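Local coordinates for mandelate racemase/muconate lactonizing protein (Thermobispora bispora, PDB 3VC5) that probably catalyses the magnesium-dependent dehydration of D-glucarate to 5-dehydro-4-deoxy-D-glucarate, as a member of the mandelate racemase/muconate lactonizing enzyme family, at residues V30-F35 / E411-C416; A51-V56 / E69-L74. All coordinates share one frame; numbering follows the deposited sequence.

Interaction 1. Residues V30-F35 / E411-C416; sequences VTPVAF and EQYERC
Strand 30-35 and helix segment 411-415 meet nearly at right angles, their axes 81° apart and 5.8 Å from each other at closest approach, with A34 set against Y413. P32, A34 and Y413 carry the apolar part. The proline lies over one face of the tyrosine ring: its CB sits 3.6 Å from the ring centroid and only 5° off the normal, a CH-pi contact, while CG reaches across to CE2 of Y413, also at 3.6 Å. Y413 takes up this position because its CG is anti to the backbone N (chi1 175°), which carries the ring back along the strand from A34 toward P32. The methyl of A34 rests directly on the helix backbone, 3.6 Å between its CB and CA of Y413, and the same CB also meets the sulfur of C416, at 3.9 Å. Q412 adds the polar element. Its side chain, extended beyond CG, carries NE2 out to the carbonyl O of A34 in a 2.9 Å hydrogen bond; the oxygen lies in the plane of the amide, whereas the nitrogen is tilted from the carbonyl plane. R419 makes a cation-pi contact with the Y413 ring, L77 of helix 74-85 touches both P32 and Y413, and the carbonyl O of P32 accepts a hydrogen bond from H410. With Y413 reduced to an alanine, P32 would probably lose the aromatic face it lies on, R419 its cation-pi partner, and a gap would be left between strand and helix. Helix 403-415, distant in sequence, is thus joined to the N-terminal domain's sheet by largely buried apolar packing, with one hydrogen bond from the side-chain amide holding Q412 against the strand.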
ATOM      1  N   VAL A  30     -13.490  -2.733 -26.027  1.00 24.87           N
ATOM      2  CA  VAL A  30     -14.191  -1.780 -25.184  1.00 21.50           C
ATOM      3  C   VAL A  30     -15.632  -1.686 -25.645  1.00 23.49           C
ATOM      4  O   VAL A  30     -15.887  -1.361 -26.799  1.00 25.62           O
ATOM      5  CB  VAL A  30     -13.524  -0.374 -25.251  1.00 21.77           C
ATOM      6  CG1 VAL A  30     -14.345   0.618 -24.395  1.00 24.06           C
ATOM      7  CG2 VAL A  30     -12.064  -0.440 -24.786  1.00 24.99           C
ATOM      8  N   THR A  31     -16.571  -1.993 -24.738  1.00 23.06           N
ATOM      9  CA  THR A  31     -17.992  -2.077 -25.071  1.00 23.98           C
ATOM     10  C   THR A  31     -18.883  -1.287 -24.120  1.00 23.83           C
ATOM     11  O   THR A  31     -19.052  -1.683 -22.958  1.00 24.10           O
ATOM     12  CB  THR A  31     -18.456  -3.553 -25.062  1.00 22.83           C
ATOM     13  OG1 THR A  31     -17.546  -4.324 -25.863  1.00 25.42           O
ATOM     14  CG2 THR A  31     -19.892  -3.691 -25.636  1.00 24.67           C
ATOM     15  N   PRO A  32     -19.467  -0.173 -24.603  1.00 23.77           N
ATOM     16  CA  PRO A  32     -20.389   0.534 -23.712  1.00 23.44           C
ATOM     17  C   PRO A  32     -21.698  -0.242 -23.627  1.00 23.54           C
ATOM     18  O   PRO A  32     -22.141  -0.840 -24.623  1.00 24.24           O
ATOM     19  CB  PRO A  32     -20.570   1.893 -24.400  1.00 23.61           C
ATOM     20  CG  PRO A  32     -20.372   1.576 -25.913  1.00 22.80           C
ATOM     21  CD  PRO A  32     -19.351   0.457 -25.941  1.00 24.74           C
ATOM     22  N   VAL A  33     -22.329  -0.216 -22.452  1.00 22.56           N
ATOM     23  CA  VAL A  33     -23.583  -0.961 -22.217  1.00 22.52           C
ATOM     24  C   VAL A  33     -24.538  -0.062 -21.454  1.00 23.28           C
ATOM     25  O   VAL A  33     -24.108   0.913 -20.777  1.00 23.18           O
ATOM     26  CB  VAL A  33     -23.347  -2.262 -21.392  1.00 21.24           C
ATOM     27  CG1 VAL A  33     -22.506  -3.269 -22.186  1.00 23.16           C
ATOM     28  CG2 VAL A  33     -22.718  -1.958 -20.016  1.00 22.72           C
ATOM     29  N   ALA A  34     -25.830  -0.350 -21.579  1.00 21.75           N
ATOM     30  CA  ALA A  34     -26.839   0.343 -20.764  1.00 21.54           C
ATOM     31  C   ALA A  34     -27.775  -0.695 -20.210  1.00 23.50           C
ATOM     32  O   ALA A  34     -28.053  -1.716 -20.878  1.00 25.15           O
ATOM     33  CB  ALA A  34     -27.623   1.376 -21.584  1.00 23.55           C
ATOM     34  N   PHE A  35     -28.273  -0.454 -18.993  1.00 21.97           N
ATOM     35  CA  PHE A  35     -29.216  -1.403 -18.387  1.00 23.54           C
ATOM     36  C   PHE A  35     -30.237  -0.627 -17.545  1.00 24.11           C
ATOM     37  O   PHE A  35     -30.024   0.551 -17.247  1.00 24.21           O
ATOM     38  CB  PHE A  35     -28.474  -2.468 -17.572  1.00 23.15           C
ATOM     39  CG  PHE A  35     -27.424  -1.891 -16.653  1.00 20.49           C
ATOM     40  CD1 PHE A  35     -27.785  -1.453 -15.365  1.00 22.23           C
ATOM     41  CD2 PHE A  35     -26.080  -1.831 -17.057  1.00 22.62           C
ATOM     42  CE1 PHE A  35     -26.797  -0.883 -14.495  1.00 24.32           C
ATOM     43  CE2 PHE A  35     -25.108  -1.299 -16.219  1.00 22.83           C
ATOM     44  CZ  PHE A  35     -25.464  -0.832 -14.933  1.00 21.86           C
ATOM     45  N   GLU A 411     -26.623  -3.259 -27.406  1.00 24.88           N
ATOM     46  CA  GLU A 411     -27.689  -2.804 -28.273  1.00 24.61           C
ATOM     47  C   GLU A 411     -28.573  -1.817 -27.495  1.00 25.63           C
ATOM     48  O   GLU A 411     -29.005  -0.802 -28.048  1.00 26.28           O
ATOM     49  CB  GLU A 411     -28.516  -3.993 -28.773  1.00 25.53           C
ATOM     50  CG  GLU A 411     -29.521  -3.653 -29.919  1.00 27.05           C
ATOM     51  CD  GLU A 411     -30.819  -3.044 -29.396  1.00 28.57           C
ATOM     52  OE1 GLU A 411     -31.191  -3.344 -28.218  1.00 32.02           O
ATOM     53  OE2 GLU A 411     -31.466  -2.254 -30.144  1.00 34.93           O
ATOM     54  N   GLN A 412     -28.804  -2.088 -26.208  1.00 26.13           N
ATOM     55  CA  GLN A 412     -29.589  -1.165 -25.389  1.00 24.93           C
ATOM     56  C   GLN A 412     -28.879   0.190 -25.326  1.00 24.55           C
ATOM     57  O   GLN A 412     -29.510   1.229 -25.448  1.00 26.10           O
ATOM     58  CB  GLN A 412     -29.794  -1.758 -23.991  1.00 25.03           C
ATOM     59  CG  GLN A 412     -30.798  -2.918 -24.035  1.00 27.11           C
ATOM     60  CD  GLN A 412     -30.979  -3.711 -22.746  1.00 31.00           C
ATOM     61  OE1 GLN A 412     -31.855  -4.592 -22.704  1.00 34.07           O
ATOM     62  NE2 GLN A 412     -30.154  -3.453 -21.713  1.00 27.65           N
ATOM     63  N   TYR A 413     -27.568   0.176 -25.076  1.00 24.72           N
ATOM     64  CA  TYR A 413     -26.792   1.424 -25.088  1.00 24.09           C
ATOM     65  C   TYR A 413     -27.010   2.200 -26.378  1.00 27.14           C
ATOM     66  O   TYR A 413     -27.242   3.420 -26.355  1.00 26.01           O
ATOM     67  CB  TYR A 413     -25.292   1.114 -24.924  1.00 24.57           C
ATOM     68  CG  TYR A 413     -24.434   2.345 -25.051  1.00 22.35           C
ATOM     69  CD1 TYR A 413     -24.215   3.171 -23.959  1.00 23.63           C
ATOM     70  CD2 TYR A 413     -23.871   2.688 -26.278  1.00 24.12           C
ATOM     71  CE1 TYR A 413     -23.408   4.332 -24.079  1.00 24.66           C
ATOM     72  CE2 TYR A 413     -23.083   3.833 -26.420  1.00 24.48           C
ATOM     73  CZ  TYR A 413     -22.867   4.648 -25.319  1.00 23.19           C
ATOM     74  OH  TYR A 413     -22.091   5.776 -25.476  1.00 23.77           O
ATOM     75  N   GLU A 414     -26.925   1.504 -27.510  1.00 28.24           N
ATOM     76  CA  GLU A 414     -27.036   2.185 -28.802  1.00 27.81           C
ATOM     77  C   GLU A 414     -28.317   3.016 -28.903  1.00 28.71           C
ATOM     78  O   GLU A 414     -28.282   4.137 -29.411  1.00 31.57           O
ATOM     79  CB  GLU A 414     -26.907   1.215 -29.991  1.00 31.37           C
ATOM     80  CG  GLU A 414     -25.473   0.708 -30.211  1.00 39.57           C
ATOM     81  CD  GLU A 414     -24.485   1.831 -30.573  1.00 52.05           C
ATOM     82  OE1 GLU A 414     -24.661   2.481 -31.625  1.00 58.63           O
ATOM     83  OE2 GLU A 414     -23.518   2.058 -29.810  1.00 49.99           O
ATOM     84  N   ARG A 415     -29.441   2.491 -28.421  1.00 30.72           N
ATOM     85  CA  ARG A 415     -30.708   3.208 -28.612  1.00 29.54           C
ATOM     86  C   ARG A 415     -31.353   3.779 -27.362  1.00 30.55           C
ATOM     87  O   ARG A 415     -32.479   4.235 -27.430  1.00 34.38           O
ATOM     88  CB  ARG A 415     -31.712   2.335 -29.364  1.00 35.15           C
ATOM     89  CG  ARG A 415     -31.701   0.919 -28.932  1.00 37.68           C
ATOM     90  CD  ARG A 415     -32.773   0.599 -27.924  1.00 44.01           C
ATOM     91  NE  ARG A 415     -32.868  -0.844 -27.711  1.00 39.21           N
ATOM     92  CZ  ARG A 415     -33.544  -1.419 -26.715  1.00 35.61           C
ATOM     93  NH1 ARG A 415     -34.238  -0.684 -25.841  1.00 36.85           N
ATOM     94  NH2 ARG A 415     -33.545  -2.730 -26.607  1.00 35.94           N
ATOM     95  N   CYS A 416     -30.628   3.842 -26.243  1.00 27.68           N
ATOM     96  CA  CYS A 416     -31.273   4.227 -24.990  1.00 28.62           C
ATOM     97  C   CYS A 416     -31.431   5.741 -24.860  1.00 30.85           C
ATOM     98  O   CYS A 416     -32.170   6.228 -23.987  1.00 31.51           O
ATOM     99  CB  CYS A 416     -30.512   3.650 -23.799  1.00 26.32           C
ATOM    100  SG  CYS A 416     -28.980   4.553 -23.394  1.00 28.08           S
TER

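Interaction 2. Residues A51-V56 / E69-L74; sequences ALRTIV and ETYGDL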
ATOM      1  N   ALA A  51     -28.865   3.136 -16.756  1.00 24.39           N
ATOM      2  CA  ALA A  51     -27.542   3.389 -16.200  1.00 21.07           C
ATOM      3  C   ALA A  51     -26.525   2.897 -17.242  1.00 24.51           C
ATOM      4  O   ALA A  51     -26.776   1.918 -17.948  1.00 25.30           O
ATOM      5  CB  ALA A  51     -27.356   2.657 -14.871  1.00 23.37           C
ATOM      6  N   LEU A  52     -25.403   3.607 -17.362  1.00 21.06           N
ATOM      7  CA  LEU A  52     -24.383   3.299 -18.370  1.00 20.27           C
ATOM      8  C   LEU A  52     -23.147   2.688 -17.686  1.00 22.65           C
ATOM      9  O   LEU A  52     -22.783   3.075 -16.567  1.00 25.02           O
ATOM     10  CB  LEU A  52     -23.946   4.610 -19.027  1.00 23.30           C
ATOM     11  CG  LEU A  52     -25.071   5.485 -19.613  1.00 23.25           C
ATOM     12  CD1 LEU A  52     -24.515   6.759 -20.240  1.00 28.12           C
ATOM     13  CD2 LEU A  52     -25.924   4.706 -20.623  1.00 28.20           C
ATOM     14  N   ARG A  53     -22.461   1.805 -18.401  1.00 22.63           N
ATOM     15  CA  ARG A  53     -21.167   1.259 -17.971  1.00 21.11           C
ATOM     16  C   ARG A  53     -20.339   1.008 -19.216  1.00 21.04           C
ATOM     17  O   ARG A  53     -20.884   0.969 -20.337  1.00 22.85           O
ATOM     18  CB  ARG A  53     -21.303  -0.065 -17.187  1.00 23.55           C
ATOM     19  CG  ARG A  53     -22.069   0.034 -15.869  1.00 26.57           C
ATOM     20  CD  ARG A  53     -21.367   0.876 -14.819  1.00 22.89           C
ATOM     21  NE  ARG A  53     -20.447   0.103 -13.974  1.00 20.80           N
ATOM     22  CZ  ARG A  53     -19.759   0.648 -12.968  1.00 20.86           C
ATOM     23  NH1 ARG A  53     -19.904   1.947 -12.719  1.00 22.25           N
ATOM     24  NH2 ARG A  53     -18.908  -0.083 -12.233  1.00 21.98           N
ATOM     25  N   THR A  54     -19.047   0.769 -19.012  1.00 21.35           N
ATOM     26  CA  THR A  54     -18.176   0.361 -20.103  1.00 20.93           C
ATOM     27  C   THR A  54     -17.532  -0.941 -19.662  1.00 24.64           C
ATOM     28  O   THR A  54     -16.968  -1.047 -18.546  1.00 23.19           O
ATOM     29  CB  THR A  54     -17.057   1.404 -20.370  1.00 21.61           C
ATOM     30  OG1 THR A  54     -17.659   2.651 -20.698  1.00 23.05           O
ATOM     31  CG2 THR A  54     -16.179   0.952 -21.543  1.00 23.52           C
ATOM     32  N   ILE A  55     -17.698  -1.956 -20.493  1.00 23.20           N
ATOM     33  CA  ILE A  55     -17.048  -3.229 -20.261  1.00 22.09           C
ATOM     34  C   ILE A  55     -15.742  -3.307 -21.042  1.00 21.99           C
ATOM     35  O   ILE A  55     -15.689  -2.990 -22.231  1.00 24.58           O
ATOM     36  CB  ILE A  55     -17.978  -4.390 -20.674  1.00 22.58           C
ATOM     37  CG1 ILE A  55     -19.333  -4.207 -19.978  1.00 22.40           C
ATOM     38  CG2 ILE A  55     -17.324  -5.738 -20.399  1.00 23.69           C
ATOM     39  CD1 ILE A  55     -19.313  -4.140 -18.486  1.00 22.87           C
ATOM     40  N   VAL A  56     -14.690  -3.742 -20.362  1.00 21.58           N
ATOM     41  CA  VAL A  56     -13.400  -3.906 -21.018  1.00 22.15           C
ATOM     42  C   VAL A  56     -12.959  -5.363 -20.993  1.00 21.67           C
ATOM     43  O   VAL A  56     -13.059  -6.031 -19.965  1.00 22.88           O
ATOM     44  CB  VAL A  56     -12.317  -3.040 -20.279  1.00 24.45           C
ATOM     45  CG1 VAL A  56     -10.907  -3.380 -20.756  1.00 30.44           C
ATOM     46  CG2 VAL A  56     -12.636  -1.564 -20.462  1.00 24.56           C
ATOM     47  N   GLU A  69     -14.575  -3.303 -15.622  1.00 21.35           N
ATOM     48  CA  GLU A  69     -15.864  -2.611 -15.720  1.00 20.61           C
ATOM     49  C   GLU A  69     -15.708  -1.216 -15.136  1.00 21.38           C
ATOM     50  O   GLU A  69     -15.137  -1.052 -14.060  1.00 21.85           O
ATOM     51  CB  GLU A  69     -16.959  -3.405 -15.010  1.00 22.05           C
ATOM     52  CG  GLU A  69     -18.310  -2.678 -14.988  1.00 20.96           C
ATOM     53  CD  GLU A  69     -19.382  -3.401 -14.180  1.00 20.23           C
ATOM     54  OE1 GLU A  69     -19.289  -4.634 -13.937  1.00 21.68           O
ATOM     55  OE2 GLU A  69     -20.347  -2.700 -13.781  1.00 20.79           O
ATOM     56  N   THR A  70     -16.209  -0.217 -15.851  1.00 20.82           N
ATOM     57  CA  THR A  70     -16.043   1.164 -15.413  1.00 19.78           C
ATOM     58  C   THR A  70     -17.267   1.978 -15.861  1.00 20.59           C
ATOM     59  O   THR A  70     -18.258   1.412 -16.355  1.00 21.55           O
ATOM     60  CB  THR A  70     -14.721   1.739 -15.924  1.00 23.07           C
ATOM     61  OG1 THR A  70     -14.510   3.047 -15.370  1.00 22.28           O
ATOM     62  CG2 THR A  70     -14.676   1.801 -17.460  1.00 22.10           C
ATOM     63  N   TYR A  71     -17.219   3.294 -15.681  1.00 20.85           N
ATOM     64  CA  TYR A  71     -18.350   4.190 -15.982  1.00 20.50           C
ATOM     65  C   TYR A  71     -18.608   4.231 -17.473  1.00 20.30           C
ATOM     66  O   TYR A  71     -17.687   3.959 -18.274  1.00 21.15           O
ATOM     67  CB  TYR A  71     -17.980   5.615 -15.535  1.00 20.62           C
ATOM     68  CG  TYR A  71     -17.536   5.616 -14.112  1.00 21.02           C
ATOM     69  CD1 TYR A  71     -18.433   5.374 -13.068  1.00 22.67           C
ATOM     70  CD2 TYR A  71     -16.200   5.857 -13.789  1.00 21.81           C
ATOM     71  CE1 TYR A  71     -18.002   5.335 -11.739  1.00 22.09           C
ATOM     72  CE2 TYR A  71     -15.772   5.856 -12.460  1.00 21.37           C
ATOM     73  CZ  TYR A  71     -16.679   5.614 -11.443  1.00 21.99           C
ATOM     74  OH  TYR A  71     -16.240   5.618 -10.155  1.00 21.72           O
ATOM     75  N   GLY A  72     -19.856   4.560 -17.842  1.00 21.03           N
ATOM     76  CA  GLY A  72     -20.253   4.654 -19.255  1.00 22.37           C
ATOM     77  C   GLY A  72     -20.410   6.061 -19.810  1.00 21.96           C
ATOM     78  O   GLY A  72     -20.702   6.220 -21.006  1.00 24.52           O
ATOM     79  N   ASP A  73     -20.188   7.088 -18.971  1.00 22.85           N
ATOM     80  CA  ASP A  73     -20.311   8.488 -19.416  1.00 22.93           C
ATOM     81  C   ASP A  73     -19.424   8.710 -20.648  1.00 24.68           C
ATOM     82  O   ASP A  73     -18.286   8.233 -20.696  1.00 23.81           O
ATOM     83  CB  ASP A  73     -19.883   9.472 -18.327  1.00 22.49           C
ATOM     84  CG  ASP A  73     -20.868   9.546 -17.153  1.00 32.14           C
ATOM     85  OD1 ASP A  73     -22.007   9.050 -17.237  1.00 25.94           O
ATOM     86  OD2 ASP A  73     -20.496  10.137 -16.124  1.00 38.07           O
ATOM     87  N   LEU A  74     -19.911   9.510 -21.596  1.00 23.51           N
ATOM     88  CA  LEU A  74     -19.298   9.623 -22.906  1.00 23.08           C
ATOM     89  C   LEU A  74     -17.831  10.071 -22.814  1.00 23.32           C
ATOM     90  O   LEU A  74     -16.949   9.471 -23.473  1.00 25.54           O
ATOM     91  CB  LEU A  74     -20.105  10.617 -23.771  1.00 24.37           C
ATOM     92  CG  LEU A  74     -19.654  10.758 -25.225  1.00 28.86           C
ATOM     93  CD1 LEU A  74     -19.749   9.420 -25.955  1.00 32.09           C
ATOM     94  CD2 LEU A  74     -20.480  11.867 -25.912  1.00 36.47           C
TER
HETATM   95  O   HOH W   1     -21.294   4.957 -15.486  1.00 37.42           O
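The hairpin of strands 50-60 and 65-71, part of the antiparallel sheet of the N-terminal domain, joins R53, T54 and I55 to E69, T70 and Y71. T54 and T70 form a hydrogen-bonded pair, T54 N to T70 O at 2.8 Å and T70 N to T54 O at 2.9 Å. The hydroxyl of T54 also donates to the carbonyl O of Y71, OG1 to O 2.8 Å. Next to it a water bridges L52 O and G72 N, and the CA of G72 packs 3.7 Å from CB of L52. In this three-stranded sheet, 50-60 is the central strand, and R53 bends at chi2 and chi3 (-66° and -89°) to bring its guanidinium back over T70 O, which lies against one face. NE forms a salt bridge with E69 OE2 at 2.8 Å, received on the anti lone pair, with the guanidinium and carboxylate planes 83° apart. L343 N also binds this oxygen, while S346 bonds through its backbone N to E69 OE1 and through OG to R53 NH2. NH1 of R53 lies 3.7 Å from CD1 of Y71, the guanidinium and ring planes almost perpendicular.

In the fold
Both interactions reach the same antiparallel sheet, interaction 1 through strand 25-36 and interaction 2 through its neighbour 50-60, and their centres are 9 Å apart. Probable backbone hydrogen bonds join them, V33 N to R53 O and T31 O to I55 N, each 2.8 Å. Packing adds to this join: F35 CE2 is 3.3 Å from R53 CG. Along the chain, interaction 2 is nested within the loop that interaction 1 closes. Interaction 1 lies away from the annotated sites, but interaction 2 approaches them: the side chain of Y71 is about 6 Å from that of H338, the predicted proton acceptor, and about 9 Å from that of N287, a magnesium-binding residue of this protein, although no magnesium is bound to the chain here.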